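Local atomic coordinates of peptidase M16 inactive domain family protein (Pseudomonas fluorescens, PDB entry 3GWB), a protein that belongs to the M16 family of metal-dependent peptidases and may have hydrolase activity, although its own role remains unestablished. Residues A138-E141 and Y142-Q145; E154-K157 and R158-T162; A130-K133 and N134-L137. All blocks are in the same frame, centred on the assembly; numbering follows the deposited sequence.

Overall arrangement
Followed from the N terminus, the chain runs through contact 3, then contact 1, then contact 2. None of them nests in or crosses another, and none closes a long loop, because each is a local contact within one continuous run. Contacts 3 and 1 share helix 126-143 and adjoin in sequence, their centres about 12 Å apart, and both touch the second subunit. Residues 142-145 of contact 1 bring that helix to its end, and helix 147-160 follows. Contact 2 lies at the far end of this second helix, its centre about 20 Å from that of contact 1, where the helix packs on the sheet containing strands 249-257, 311-319 and 414-419.

Contact 1. Residues A138-E141 and Y142-Q145; sequences AGFE and YQKQ
Glu141, on the last turn of the helix, and Lys144, just beyond it, send their side chains alongside one another into a salt bridge. The ammonium NZ of Lys144 reaches both carboxylate oxygens of Glu141, 2.6 Å from OE2 and 2.7 Å from OE1. It lies on the syn side of each oxygen, 35° and 33° out of the carboxylate plane respectively, so one charged tip is shared nearly evenly. Glu141 carries CG beside its backbone N and bends at chi2, while Lys144 holds CG between N and the carbonyl carbon; from there its long extended chain lets NZ come back to the carboxylate of a residue one turn earlier. Arg319 of the second subunit adds a long, weak ion pair to Glu141 OE1.

On another side of the helix, Phe140 and Gln143 lie side by side. The amide oxygen OE1 of Gln143 approaches the ring edge of Phe140 near its plane, 4.1 Å from CD1, with amide and ring almost perpendicular. The other end of that amide, NE2, donates to Asp170, which fixes its rotation. Ala138 is small enough for the Tyr142 ring to pack beside it, Ala138 CB lying 4.0 Å from Tyr142 CE2. The backbone is still helical here, with Gln143 N bonded to Gly139 O at 2.9 Å, but the bond from Lys144 N to Phe140 O is long and weak as the helix ends.

Gln145 turns its NE2 to Ser247 of the second subunit, and Glu141 and Tyr142 pack on Gln317 there, near the ends of that subunit's strands 249-257 and 311-319. In its own chain, Gln143 leans on Lys149 and Leu153 of helix 147-160, the next helix along.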
# COMPACT_ATOMS: atom_id res chain seq x y z
N ALA A 138 -7.96 -1.07 -16.10
CA ALA A 138 -7.09 -2.21 -15.84
C ALA A 138 -7.52 -2.82 -14.50
O ALA A 138 -7.51 -4.04 -14.33
CB ALA A 138 -5.64 -1.77 -15.77
N GLY A 139 -7.89 -1.95 -13.57
CA GLY A 139 -8.33 -2.41 -12.26
C GLY A 139 -9.54 -3.32 -12.34
O GLY A 139 -9.61 -4.31 -11.62
N PHE A 140 -10.51 -2.98 -13.19
CA PHE A 140 -11.71 -3.80 -13.33
C PHE A 140 -11.36 -5.20 -13.81
O PHE A 140 -12.01 -6.18 -13.42
CB PHE A 140 -12.70 -3.17 -14.30
CG PHE A 140 -13.22 -1.83 -13.86
CD1 PHE A 140 -13.70 -1.65 -12.57
CD2 PHE A 140 -13.21 -0.74 -14.73
CE1 PHE A 140 -14.19 -0.42 -12.15
CE2 PHE A 140 -13.70 0.50 -14.32
CZ PHE A 140 -14.18 0.66 -13.03
N GLU A 141 -10.36 -5.30 -14.68
CA GLU A 141 -9.92 -6.58 -15.21
C GLU A 141 -9.31 -7.43 -14.11
O GLU A 141 -9.62 -8.62 -13.98
CB GLU A 141 -8.91 -6.37 -16.33
CG GLU A 141 -9.48 -5.65 -17.54
CD GLU A 141 -10.64 -6.40 -18.16
OE1 GLU A 141 -10.42 -7.49 -18.73
OE2 GLU A 141 -11.79 -5.91 -18.07
N TYR A 142 -8.43 -6.83 -13.31
CA TYR A 142 -7.78 -7.53 -12.21
C TYR A 142 -8.83 -8.02 -11.22
O TYR A 142 -8.74 -9.14 -10.71
CB TYR A 142 -6.80 -6.60 -11.49
CG TYR A 142 -5.57 -6.23 -12.29
CD1 TYR A 142 -4.64 -7.20 -12.66
CD2 TYR A 142 -5.32 -4.91 -12.65
CE1 TYR A 142 -3.49 -6.86 -13.38
CE2 TYR A 142 -4.18 -4.56 -13.37
CZ TYR A 142 -3.27 -5.54 -13.72
OH TYR A 142 -2.13 -5.19 -14.42
N GLN A 143 -9.82 -7.17 -10.96
CA GLN A 143 -10.90 -7.47 -10.02
C GLN A 143 -11.66 -8.77 -10.27
O GLN A 143 -12.02 -9.47 -9.32
CB GLN A 143 -11.91 -6.32 -9.99
CG GLN A 143 -11.64 -5.27 -8.93
CD GLN A 143 -12.58 -4.09 -9.06
OE1 GLN A 143 -13.75 -4.25 -9.40
NE2 GLN A 143 -12.07 -2.90 -8.77
N LYS A 144 -11.92 -9.09 -11.53
CA LYS A 144 -12.66 -10.31 -11.84
C LYS A 144 -11.86 -11.59 -11.65
O LYS A 144 -12.37 -12.69 -11.85
CB LYS A 144 -13.23 -10.23 -13.26
CG LYS A 144 -12.29 -9.66 -14.30
CD LYS A 144 -13.05 -9.32 -15.57
CE LYS A 144 -12.13 -8.74 -16.63
NZ LYS A 144 -12.89 -8.27 -17.83
N GLN A 145 -10.59 -11.44 -11.27
CA GLN A 145 -9.72 -12.58 -11.03
C GLN A 145 -9.63 -12.77 -9.53
O GLN A 145 -8.86 -13.59 -9.03
CB GLN A 145 -8.32 -12.31 -11.60
CG GLN A 145 -8.33 -11.87 -13.06
CD GLN A 145 -6.93 -11.59 -13.60
OE1 GLN A 145 -6.20 -10.75 -13.06
NE2 GLN A 145 -6.56 -12.29 -14.66

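Contact 2. Residues E154-K157 and R158-T162; sequences ELMK and RLYGT
The carbonyl oxygen of Lys157 is gripped by two donors: Gly161 N at 2.8 Å and, weakly, a water. The same water donates to Gly161 O at 2.8 Å, so it bridges the two carbonyls where the helix stops. Gly161 is the first residue to leave the helical conformation, with a positive phi of 53°, a value that glycine adopts with less strain than residues bearing a CB.

One turn back, Glu154 and Arg158 form a salt bridge four residues apart. Arg158 NE lies 2.6 Å from Glu154 OE2, but the N-H points poorly at the oxygen (122°); the hydrogen bond is weak, and charge attraction probably does much of the holding. Glu154 gets there by setting CG opposite its backbone N (chi1 172°) and bending at chi2; the arginine stays extended as far as NE, and the two flat groups stand steeply to each other. A leucine in place of Arg158 would probably leave the Glu154 carboxylate without its charged mate and give up the weak bond to Ser239.

Leu155, Leu159 and Tyr160 make the buried side of an amphipathic helix lying on a beta-sheet, while Lys157 is exposed. Leu155 and Leu159, whose CD1 atoms are 4.3 Å apart, press on strands 249-257, 311-319 and 414-419, where branched aliphatic side chains suit a buried interface. Next to them, the selenomethionine Met156 makes a Met-aromatic contact with Tyr160. Its selenium lies at the ring edge, 5.2 Å from the centroid, while its methyl CE comes to 3.6 Å from Tyr160 CE2. Tyr160 combines an apolar ring, packed on Pro311 and Leu257, with a hydroxyl that is hydrogen-bonded to Arg309 O.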
# COMPACT_ATOMS: atom_id res chain seq x y z
N GLU A 154 -21.27 -8.24 -5.38
CA GLU A 154 -22.59 -8.87 -5.43
C GLU A 154 -23.32 -8.73 -4.09
O GLU A 154 -24.52 -8.47 -4.06
CB GLU A 154 -22.46 -10.35 -5.80
CG GLU A 154 -23.75 -11.17 -5.70
CD GLU A 154 -24.84 -10.69 -6.64
OE1 GLU A 154 -24.51 -10.14 -7.71
OE2 GLU A 154 -26.04 -10.89 -6.31
N LEU A 155 -22.59 -8.90 -2.99
CA LEU A 155 -23.19 -8.79 -1.67
C LEU A 155 -23.74 -7.39 -1.43
O LEU A 155 -24.83 -7.22 -0.88
CB LEU A 155 -22.16 -9.15 -0.59
CG LEU A 155 -22.63 -9.11 0.87
CD1 LEU A 155 -23.88 -9.96 1.03
CD2 LEU A 155 -21.52 -9.61 1.78
N MSE A 156 -22.98 -6.37 -1.84
CA MSE A 156 -23.43 -5.00 -1.67
C MSE A 156 -24.66 -4.72 -2.54
O MSE A 156 -25.48 -3.87 -2.19
CB MSE A 156 -22.31 -4.01 -2.00
CG MSE A 156 -21.22 -3.92 -0.91
SE MSE A 156 -21.84 -3.40 0.72
CE MSE A 156 -21.81 -1.61 0.55
N LYS A 157 -24.80 -5.43 -3.65
CA LYS A 157 -25.96 -5.25 -4.52
C LYS A 157 -27.22 -5.81 -3.86
O LYS A 157 -28.27 -5.17 -3.87
CB LYS A 157 -25.75 -5.96 -5.86
CG LYS A 157 -24.59 -5.44 -6.70
CD LYS A 157 -24.46 -6.23 -8.00
CE LYS A 157 -23.21 -5.83 -8.77
NZ LYS A 157 -23.00 -6.68 -9.97
N ARG A 158 -27.10 -7.01 -3.31
CA ARG A 158 -28.23 -7.67 -2.65
C ARG A 158 -28.66 -6.92 -1.39
O ARG A 158 -29.84 -6.86 -1.06
CB ARG A 158 -27.85 -9.11 -2.28
CG ARG A 158 -27.78 -10.07 -3.47
CD ARG A 158 -26.99 -11.32 -3.13
NE ARG A 158 -26.96 -12.26 -4.24
CZ ARG A 158 -27.90 -13.17 -4.47
NH1 ARG A 158 -28.95 -13.26 -3.67
NH2 ARG A 158 -27.80 -13.98 -5.52
N LEU A 159 -27.69 -6.34 -0.70
CA LEU A 159 -27.93 -5.61 0.54
C LEU A 159 -28.62 -4.26 0.34
O LEU A 159 -29.55 -3.92 1.08
CB LEU A 159 -26.59 -5.38 1.25
CG LEU A 159 -26.43 -5.73 2.73
CD1 LEU A 159 -26.63 -7.22 2.93
CD2 LEU A 159 -25.03 -5.32 3.20
N TYR A 160 -28.16 -3.49 -0.64
CA TYR A 160 -28.70 -2.15 -0.89
C TYR A 160 -29.60 -1.93 -2.11
O TYR A 160 -30.18 -0.86 -2.26
CB TYR A 160 -27.54 -1.16 -0.95
CG TYR A 160 -26.87 -0.94 0.39
CD1 TYR A 160 -27.43 -0.07 1.32
CD2 TYR A 160 -25.69 -1.60 0.72
CE1 TYR A 160 -26.83 0.14 2.56
CE2 TYR A 160 -25.08 -1.39 1.97
CZ TYR A 160 -25.66 -0.52 2.88
OH TYR A 160 -25.08 -0.29 4.11
N GLY A 161 -29.71 -2.92 -2.99
CA GLY A 161 -30.56 -2.75 -4.16
C GLY A 161 -30.27 -1.51 -5.00
O GLY A 161 -29.19 -1.39 -5.58
N THR A 162 -31.22 -0.58 -5.05
CA THR A 162 -31.04 0.64 -5.84
C THR A 162 -30.49 1.81 -5.03
O THR A 162 -30.33 2.92 -5.54
CB THR A 162 -32.37 1.10 -6.50
OG1 THR A 162 -33.40 1.14 -5.51
CG2 THR A 162 -32.76 0.14 -7.60
O HOH W 1 -27.74 -3.43 -6.76

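Contact 3. Residues A130-K133 and N134-L137; sequences ARIK and NQML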
# COMPACT_ATOMS: atom_id res chain seq x y z
N ALA A 130 -6.85 10.44 -18.94
CA ALA A 130 -6.68 9.27 -19.78
C ALA A 130 -5.84 8.24 -19.02
O ALA A 130 -6.12 7.05 -19.06
CB ALA A 130 -5.98 9.66 -21.08
N ARG A 131 -4.83 8.72 -18.31
CA ARG A 131 -3.96 7.83 -17.54
C ARG A 131 -4.73 7.16 -16.40
O ARG A 131 -4.57 5.97 -16.16
CB ARG A 131 -2.78 8.61 -16.96
CG ARG A 131 -1.65 7.73 -16.50
CD ARG A 131 -0.62 8.51 -15.69
NE ARG A 131 -1.07 8.73 -14.31
CZ ARG A 131 -1.31 9.93 -13.78
NH1 ARG A 131 -1.15 11.03 -14.51
NH2 ARG A 131 -1.71 10.02 -12.52
N ILE A 132 -5.56 7.94 -15.71
CA ILE A 132 -6.35 7.41 -14.60
C ILE A 132 -7.41 6.43 -15.07
O ILE A 132 -7.59 5.37 -14.47
CB ILE A 132 -7.04 8.55 -13.80
CG1 ILE A 132 -5.99 9.55 -13.32
CG2 ILE A 132 -7.77 7.98 -12.59
CD1 ILE A 132 -4.90 8.95 -12.48
N LYS A 133 -8.12 6.78 -16.15
CA LYS A 133 -9.14 5.89 -16.68
C LYS A 133 -8.51 4.57 -17.11
O LYS A 133 -9.10 3.51 -16.91
CB LYS A 133 -9.84 6.50 -17.90
CG LYS A 133 -10.72 7.70 -17.60
CD LYS A 133 -11.59 8.02 -18.81
CE LYS A 133 -12.49 9.21 -18.56
NZ LYS A 133 -13.41 9.44 -19.70
N ASN A 134 -7.31 4.65 -17.69
CA ASN A 134 -6.60 3.45 -18.14
C ASN A 134 -6.28 2.53 -16.97
O ASN A 134 -6.42 1.31 -17.08
CB ASN A 134 -5.30 3.84 -18.86
CG ASN A 134 -4.63 2.65 -19.53
OD1 ASN A 134 -5.08 2.18 -20.58
ND2 ASN A 134 -3.55 2.15 -18.93
N GLN A 135 -5.84 3.09 -15.85
CA GLN A 135 -5.53 2.26 -14.70
C GLN A 135 -6.78 1.78 -13.98
O GLN A 135 -6.77 0.74 -13.32
CB GLN A 135 -4.57 2.99 -13.74
CG GLN A 135 -4.91 4.42 -13.43
CD GLN A 135 -3.81 5.11 -12.63
OE1 GLN A 135 -2.69 5.28 -13.11
NE2 GLN A 135 -4.13 5.50 -11.40
N MSE A 136 -7.88 2.53 -14.11
CA MSE A 136 -9.14 2.11 -13.49
C MSE A 136 -9.72 0.97 -14.32
O MSE A 136 -10.27 0.01 -13.78
CB MSE A 136 -10.14 3.27 -13.44
CG MSE A 136 -9.83 4.34 -12.39
SE MSE A 136 -11.00 5.73 -12.41
CE MSE A 136 -12.30 5.15 -11.29
N LEU A 137 -9.59 1.08 -15.64
CA LEU A 137 -10.08 0.03 -16.53
C LEU A 137 -9.26 -1.23 -16.29
O LEU A 137 -9.80 -2.34 -16.27
CB LEU A 137 -9.95 0.46 -17.99
CG LEU A 137 -10.88 1.58 -18.44
CD1 LEU A 137 -10.61 1.94 -19.89
CD2 LEU A 137 -12.33 1.14 -18.26
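Ile132 and Met136 meet one turn apart, CG2 of the isoleucine 3.9 Å from the selenium of Met136, a selenomethionine. Ile132 is buried against Leu58 and Met62, and the long side chain of Met136 reaches Leu58 as well. Along the backbone the N-H groups of 134-137 are met by the carbonyls of 130-133: Asn134 N by Ala130 O, Gln135 N by Arg131 O, Met136 N by Ile132 O at 2.9 Å and Leu137 N by Lys133 O at 2.8 Å.

The polar side chains look beyond the helix for their partners. Arg131 NE comes only to 4.0 Å from Gln135 OE1, which lies at the edge of the Arg131 guanidinium; Arg131 NH2 forms a salt bridge with Glu65. Lys133, fully extended beyond CG, delivers NZ to the carbonyl oxygens of Ile179 and Pro177. The amide of Asn134 is used at both ends by the second subunit: ND2 donates to Tyr297 O, and OD1 accepts from Arg290 NH2. Such a two-way amide suits an interface offering both a carbonyl and an arginine. Backbone bonds thus hold the helix, while a salt bridge and side-chain hydrogen bonds tie it to its own chain and to the second subunit.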